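Long-range contacts in uncharacterized protein (Sinorhizobium meliloti, PDB 4HUJ), which is of uncharacterised function but probably binds a dinucleotide cofactor such as NAD(P) and acts as an oxidoreductase: residues L130-V135 and G197-S202; K143-F148 and L169-N174. All coordinates share one frame; numbering follows the deposited sequence.

Contact 1 (L130-V135 and G197-S202); sequences LSTEIV and GTLAAS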
loop_
_atom_site.group_PDB
_atom_site.type_symbol
_atom_site.label_atom_id
_atom_site.label_comp_id
_atom_site.label_asym_id
_atom_site.label_seq_id
_atom_site.Cartn_x
_atom_site.Cartn_y
_atom_site.Cartn_z
ATOM N N LEU A 130 -7.228 -2.238 -16.342
ATOM C CA LEU A 130 -6.312 -1.671 -15.355
ATOM C C LEU A 130 -6.003 -2.699 -14.270
ATOM O O LEU A 130 -6.888 -3.420 -13.822
ATOM C CB LEU A 130 -6.907 -0.395 -14.752
ATOM C CG LEU A 130 -7.321 0.662 -15.782
ATOM C CD1 LEU A 130 -7.974 1.854 -15.096
ATOM C CD2 LEU A 130 -6.138 1.102 -16.645
ATOM N N SER A 131 -4.745 -2.767 -13.843
ATOM C CA SER A 131 -4.355 -3.773 -12.854
ATOM C C SER A 131 -5.139 -3.639 -11.547
ATOM O O SER A 131 -5.518 -4.643 -10.946
ATOM C CB SER A 131 -2.847 -3.739 -12.590
ATOM O OG SER A 131 -2.434 -2.463 -12.144
ATOM N N THR A 132 -5.390 -2.405 -11.116
ATOM C CA THR A 132 -6.093 -2.176 -9.853
ATOM C C THR A 132 -7.584 -2.537 -9.956
ATOM O O THR A 132 -8.209 -2.900 -8.951
ATOM C CB THR A 132 -5.871 -0.739 -9.330
ATOM O OG1 THR A 132 -4.466 -0.524 -9.161
ATOM C CG2 THR A 132 -6.553 -0.534 -7.986
ATOM N N GLU A 133 -8.140 -2.452 -11.164
ATOM C CA GLU A 133 -9.509 -2.936 -11.427
ATOM C C GLU A 133 -9.592 -4.455 -11.277
ATOM O O GLU A 133 -10.569 -4.974 -10.725
ATOM C CB GLU A 133 -9.987 -2.541 -12.830
ATOM C CG GLU A 133 -10.235 -1.051 -13.055
ATOM C CD GLU A 133 -10.587 -0.718 -14.515
ATOM O OE1 GLU A 133 -10.119 -1.421 -15.459
ATOM O OE2 GLU A 133 -11.335 0.260 -14.723
ATOM N N ILE A 134 -8.572 -5.157 -11.780
ATOM C CA ILE A 134 -8.460 -6.614 -11.623
ATOM C C ILE A 134 -8.334 -6.983 -10.144
ATOM O O ILE A 134 -9.061 -7.847 -9.648
ATOM C CB ILE A 134 -7.283 -7.209 -12.454
ATOM C CG1 ILE A 134 -7.554 -7.029 -13.956
ATOM C CG2 ILE A 134 -7.058 -8.693 -12.104
ATOM C CD1 ILE A 134 -6.366 -7.297 -14.867
ATOM N N VAL A 135 -7.430 -6.311 -9.435
ATOM C CA VAL A 135 -7.287 -6.513 -7.985
ATOM C C VAL A 135 -8.626 -6.263 -7.263
ATOM O O VAL A 135 -9.002 -7.025 -6.370
ATOM C CB VAL A 135 -6.142 -5.639 -7.395
ATOM C CG1 VAL A 135 -6.133 -5.679 -5.867
ATOM C CG2 VAL A 135 -4.790 -6.102 -7.943
ATOM N N GLY A 197 -7.962 11.215 -8.637
ATOM C CA GLY A 197 -9.345 10.894 -8.962
ATOM C C GLY A 197 -9.597 9.398 -9.085
ATOM O O GLY A 197 -9.028 8.606 -8.337
ATOM N N THR A 198 -10.455 9.020 -10.032
ATOM C CA THR A 198 -10.852 7.620 -10.228
ATOM C C THR A 198 -9.737 6.733 -10.769
ATOM O O THR A 198 -8.729 7.219 -11.271
ATOM C CB THR A 198 -12.050 7.483 -11.196
ATOM O OG1 THR A 198 -11.679 7.950 -12.503
ATOM C CG2 THR A 198 -13.246 8.250 -10.682
ATOM N N LEU A 199 -9.934 5.417 -10.684
ATOM C CA LEU A 199 -8.979 4.496 -11.302
ATOM C C LEU A 199 -8.894 4.696 -12.813
ATOM O O LEU A 199 -7.814 4.557 -13.394
ATOM C CB LEU A 199 -9.322 3.036 -10.982
ATOM C CG LEU A 199 -9.274 2.605 -9.516
ATOM C CD1 LEU A 199 -9.613 1.122 -9.403
ATOM C CD2 LEU A 199 -7.915 2.912 -8.873
ATOM N N ALA A 200 -10.025 5.017 -13.448
ATOM C CA ALA A 200 -10.027 5.347 -14.872
ATOM C C ALA A 200 -9.144 6.554 -15.158
ATOM O O ALA A 200 -8.377 6.548 -16.116
ATOM C CB ALA A 200 -11.444 5.590 -15.386
ATOM N N ALA A 201 -9.243 7.578 -14.313
ATOM C CA ALA A 201 -8.467 8.805 -14.492
ATOM C C ALA A 201 -6.970 8.570 -14.290
ATOM O O ALA A 201 -6.147 9.173 -14.980
ATOM C CB ALA A 201 -8.969 9.901 -13.548
ATOM N N SER A 202 -6.627 7.685 -13.353
ATOM C CA SER A 202 -5.220 7.415 -13.044
ATOM C C SER A 202 -4.585 6.330 -13.918
ATOM O O SER A 202 -3.361 6.197 -13.943
ATOM C CB SER A 202 -5.058 7.053 -11.571
ATOM O OG SER A 202 -5.464 5.711 -11.316
#
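T132 and L199, whose CA atoms lie 7.4 Å apart, bring together the first turns of two helices, 131-138 and 199-206. Each segment holds its helix's N-cap residue: L130 in one, T198 in the other, where T198 OG1 accepts a capping bond from A201 N at 3.1 Å. No hydrogen bond crosses between the segments, and the contact is mostly apolar, with one methyl against a carbonyl oxygen. L199 buries the most surface here (83 Å²). Its forked end faces the T132 methyl, with CG2 of T132 3.8 Å from both CD1 and CD2 of L199, and the two side chains cross at about a right angle. In T132, OG1 stands anti to the carbonyl carbon (chi1 -58°), which sets CG2 anti to N, giving the methyl to L199 and leaving OG1 to bond D111 and K146. From the N-cap, L130 lays CD1 against L199 O at 3.2 Å. E133 passes with its CG 4.3 Å from L199 CD1, while its OE1 accepts from L130 N, the donor lying above the carboxylate plane. Beneath both helix starts runs strand 143-147: T132 rests on V144 and L199 on K146, while N174 OD1 accepts from L199 N.

Contact 2 (K143-F148 and L169-N174); sequences KVVKAF and LFLSGN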
loop_
_atom_site.group_PDB
_atom_site.type_symbol
_atom_site.label_atom_id
_atom_site.label_comp_id
_atom_site.label_asym_id
_atom_site.label_seq_id
_atom_site.Cartn_x
_atom_site.Cartn_y
_atom_site.Cartn_z
ATOM N N LYS A 143 -13.406 -1.273 -0.533
ATOM C CA LYS A 143 -13.155 -0.035 -1.260
ATOM C C LYS A 143 -11.650 0.012 -1.543
ATOM O O LYS A 143 -10.841 0.008 -0.618
ATOM C CB LYS A 143 -13.618 1.179 -0.452
ATOM C CG LYS A 143 -15.143 1.336 -0.398
ATOM C CD LYS A 143 -15.568 2.483 0.516
ATOM C CE LYS A 143 -17.085 2.537 0.618
ATOM N NZ LYS A 143 -17.575 3.533 1.624
ATOM N N VAL A 144 -11.288 0.014 -2.824
ATOM C CA VAL A 144 -9.881 -0.074 -3.228
ATOM C C VAL A 144 -9.303 1.299 -3.561
ATOM O O VAL A 144 -9.931 2.093 -4.259
ATOM C CB VAL A 144 -9.686 -1.050 -4.423
ATOM C CG1 VAL A 144 -8.229 -1.053 -4.921
ATOM C CG2 VAL A 144 -10.108 -2.466 -4.020
ATOM N N VAL A 145 -8.113 1.569 -3.027
ATOM C CA VAL A 145 -7.353 2.780 -3.352
ATOM C C VAL A 145 -6.027 2.328 -3.953
ATOM O O VAL A 145 -5.392 1.424 -3.420
ATOM C CB VAL A 145 -7.092 3.638 -2.091
ATOM C CG1 VAL A 145 -6.192 4.844 -2.407
ATOM C CG2 VAL A 145 -8.400 4.105 -1.477
ATOM N N LYS A 146 -5.617 2.955 -5.057
ATOM C CA LYS A 146 -4.309 2.689 -5.663
ATOM C C LYS A 146 -3.316 3.704 -5.104
ATOM O O LYS A 146 -3.471 4.905 -5.310
ATOM C CB LYS A 146 -4.399 2.809 -7.195
ATOM C CG LYS A 146 -3.125 2.396 -7.942
ATOM C CD LYS A 146 -3.287 2.601 -9.441
ATOM C CE LYS A 146 -2.039 2.154 -10.199
ATOM N NZ LYS A 146 -1.910 0.666 -10.143
ATOM N N ALA A 147 -2.310 3.216 -4.374
ATOM C CA ALA A 147 -1.306 4.079 -3.748
ATOM C C ALA A 147 -0.096 3.280 -3.286
ATOM O O ALA A 147 -0.202 2.087 -3.040
ATOM C CB ALA A 147 -1.920 4.844 -2.564
ATOM N N PHE A 148 1.039 3.973 -3.145
ATOM C CA PHE A 148 2.325 3.402 -2.703
ATOM C C PHE A 148 3.001 2.562 -3.789
ATOM O O PHE A 148 3.995 1.891 -3.515
ATOM C CB PHE A 148 2.208 2.557 -1.414
ATOM C CG PHE A 148 1.664 3.301 -0.218
ATOM C CD1 PHE A 148 2.422 4.274 0.430
ATOM C CD2 PHE A 148 0.411 2.977 0.294
ATOM C CE1 PHE A 148 1.918 4.943 1.552
ATOM C CE2 PHE A 148 -0.102 3.639 1.414
ATOM C CZ PHE A 148 0.660 4.619 2.046
ATOM N N LEU A 169 3.182 11.439 -2.862
ATOM C CA LEU A 169 2.579 10.143 -3.165
ATOM C C LEU A 169 1.245 10.365 -3.855
ATOM O O LEU A 169 0.291 10.866 -3.248
ATOM C CB LEU A 169 2.393 9.296 -1.898
ATOM C CG LEU A 169 3.626 8.551 -1.379
ATOM C CD1 LEU A 169 3.321 7.873 -0.051
ATOM C CD2 LEU A 169 4.136 7.526 -2.392
ATOM N N PHE A 170 1.184 10.012 -5.133
ATOM C CA PHE A 170 -0.082 10.011 -5.862
ATOM C C PHE A 170 -0.983 8.862 -5.402
ATOM O O PHE A 170 -0.506 7.783 -5.039
ATOM C CB PHE A 170 0.161 9.935 -7.377
ATOM C CG PHE A 170 0.880 11.131 -7.933
ATOM C CD1 PHE A 170 0.210 12.343 -8.100
ATOM C CD2 PHE A 170 2.233 11.057 -8.268
ATOM C CE1 PHE A 170 0.873 13.464 -8.605
ATOM C CE2 PHE A 170 2.911 12.174 -8.778
ATOM C CZ PHE A 170 2.228 13.378 -8.952
ATOM N N LEU A 171 -2.290 9.108 -5.390
ATOM C CA LEU A 171 -3.268 8.051 -5.111
ATOM C C LEU A 171 -4.486 8.237 -5.996
ATOM O O LEU A 171 -4.673 9.298 -6.589
ATOM C CB LEU A 171 -3.679 8.024 -3.630
ATOM C CG LEU A 171 -4.562 9.171 -3.118
ATOM C CD1 LEU A 171 -5.479 8.681 -2.015
ATOM C CD2 LEU A 171 -3.706 10.342 -2.628
ATOM N N SER A 172 -5.302 7.193 -6.097
ATOM C CA SER A 172 -6.504 7.237 -6.909
ATOM C C SER A 172 -7.429 6.111 -6.475
ATOM O O SER A 172 -7.027 5.217 -5.727
ATOM C CB SER A 172 -6.173 7.112 -8.400
ATOM O OG SER A 172 -5.343 5.990 -8.655
ATOM N N GLY A 173 -8.666 6.159 -6.940
ATOM C CA GLY A 173 -9.670 5.194 -6.503
ATOM C C GLY A 173 -11.070 5.717 -6.747
ATOM O O GLY A 173 -11.287 6.931 -6.850
ATOM N N ASN A 174 -12.023 4.793 -6.822
ATOM C CA ASN A 174 -13.390 5.132 -7.213
ATOM C C ASN A 174 -14.255 5.691 -6.088
ATOM O O ASN A 174 -15.308 6.295 -6.344
ATOM C CB ASN A 174 -14.059 3.916 -7.850
ATOM C CG ASN A 174 -13.360 3.459 -9.108
ATOM O OD1 ASN A 174 -12.684 4.240 -9.785
ATOM N ND2 ASN A 174 -13.512 2.182 -9.432
HETATM O O HOH W 1 -11.470 2.054 -6.440
HETATM O O HOH W 2 1.657 6.320 -4.526
#
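K146 and S172 form the antiparallel hydrogen-bonded pair that joins strand 143-147 to strand 166-173. K146 N donates to S172 O at 2.7 Å, tilted 23° from the carbonyl plane, and S172 N returns a bond to K146 O at 3.0 Å, this one in plane but more bent (141° at the hydrogen). Both carbonyls also receive a CA-H contact, S172 O from V145 CA and K146 O from L171 CA, and K146 O takes a further bond from Q206 NE2. Water continues the ladder at both ends. One molecule donates to V144 O and accepts from N174 N at 2.8 Å; the other accepts from F148 N and donates to F170 O at 2.7 Å. The polar side chains are satisfied elsewhere: S172 OG, 3.6 Å from K146 CB, bonds Q206 and S202, whereas the K146 chain runs extended and bends only at chi4 (70°) to bring NZ to T132. On the other face, V145 CG1 meets L171 CD1 at 3.9 Å, and A147 CB abuts L171 CB. The F148 ring takes L169 CD1 obliquely against CE1, 3.6 Å away. G173 has a backbone conformation that suits glycine. On its other edge, strand 143-147 pairs in parallel with 108-111, an arrangement consistent with a Rossmann-type dinucleotide-binding sheet whose direction reverses at this pairing.

Overall arrangement
Contact 2 is buried, its centre about 9 Å from the chain centre, whereas the centre of contact 1 lies about 14 Å out and that contact is partly exposed. Their chemistry differs accordingly: main-chain bonds and bridging waters hold the strand pair, while the helix starts meet mostly through apolar groups, their polar groups being used within each helix start or by residues outside. The two contact centres are about 8 Å apart; they hold different elements that are neighbours, helix 131-138 preceding strand 143-147. Direct links join them: S202 OG probably bonds S172 OG at 2.7 Å, and G197 O probably bonds G173 N. Contact 1 thus covers one face of the sheet beside the K146-S172 pair.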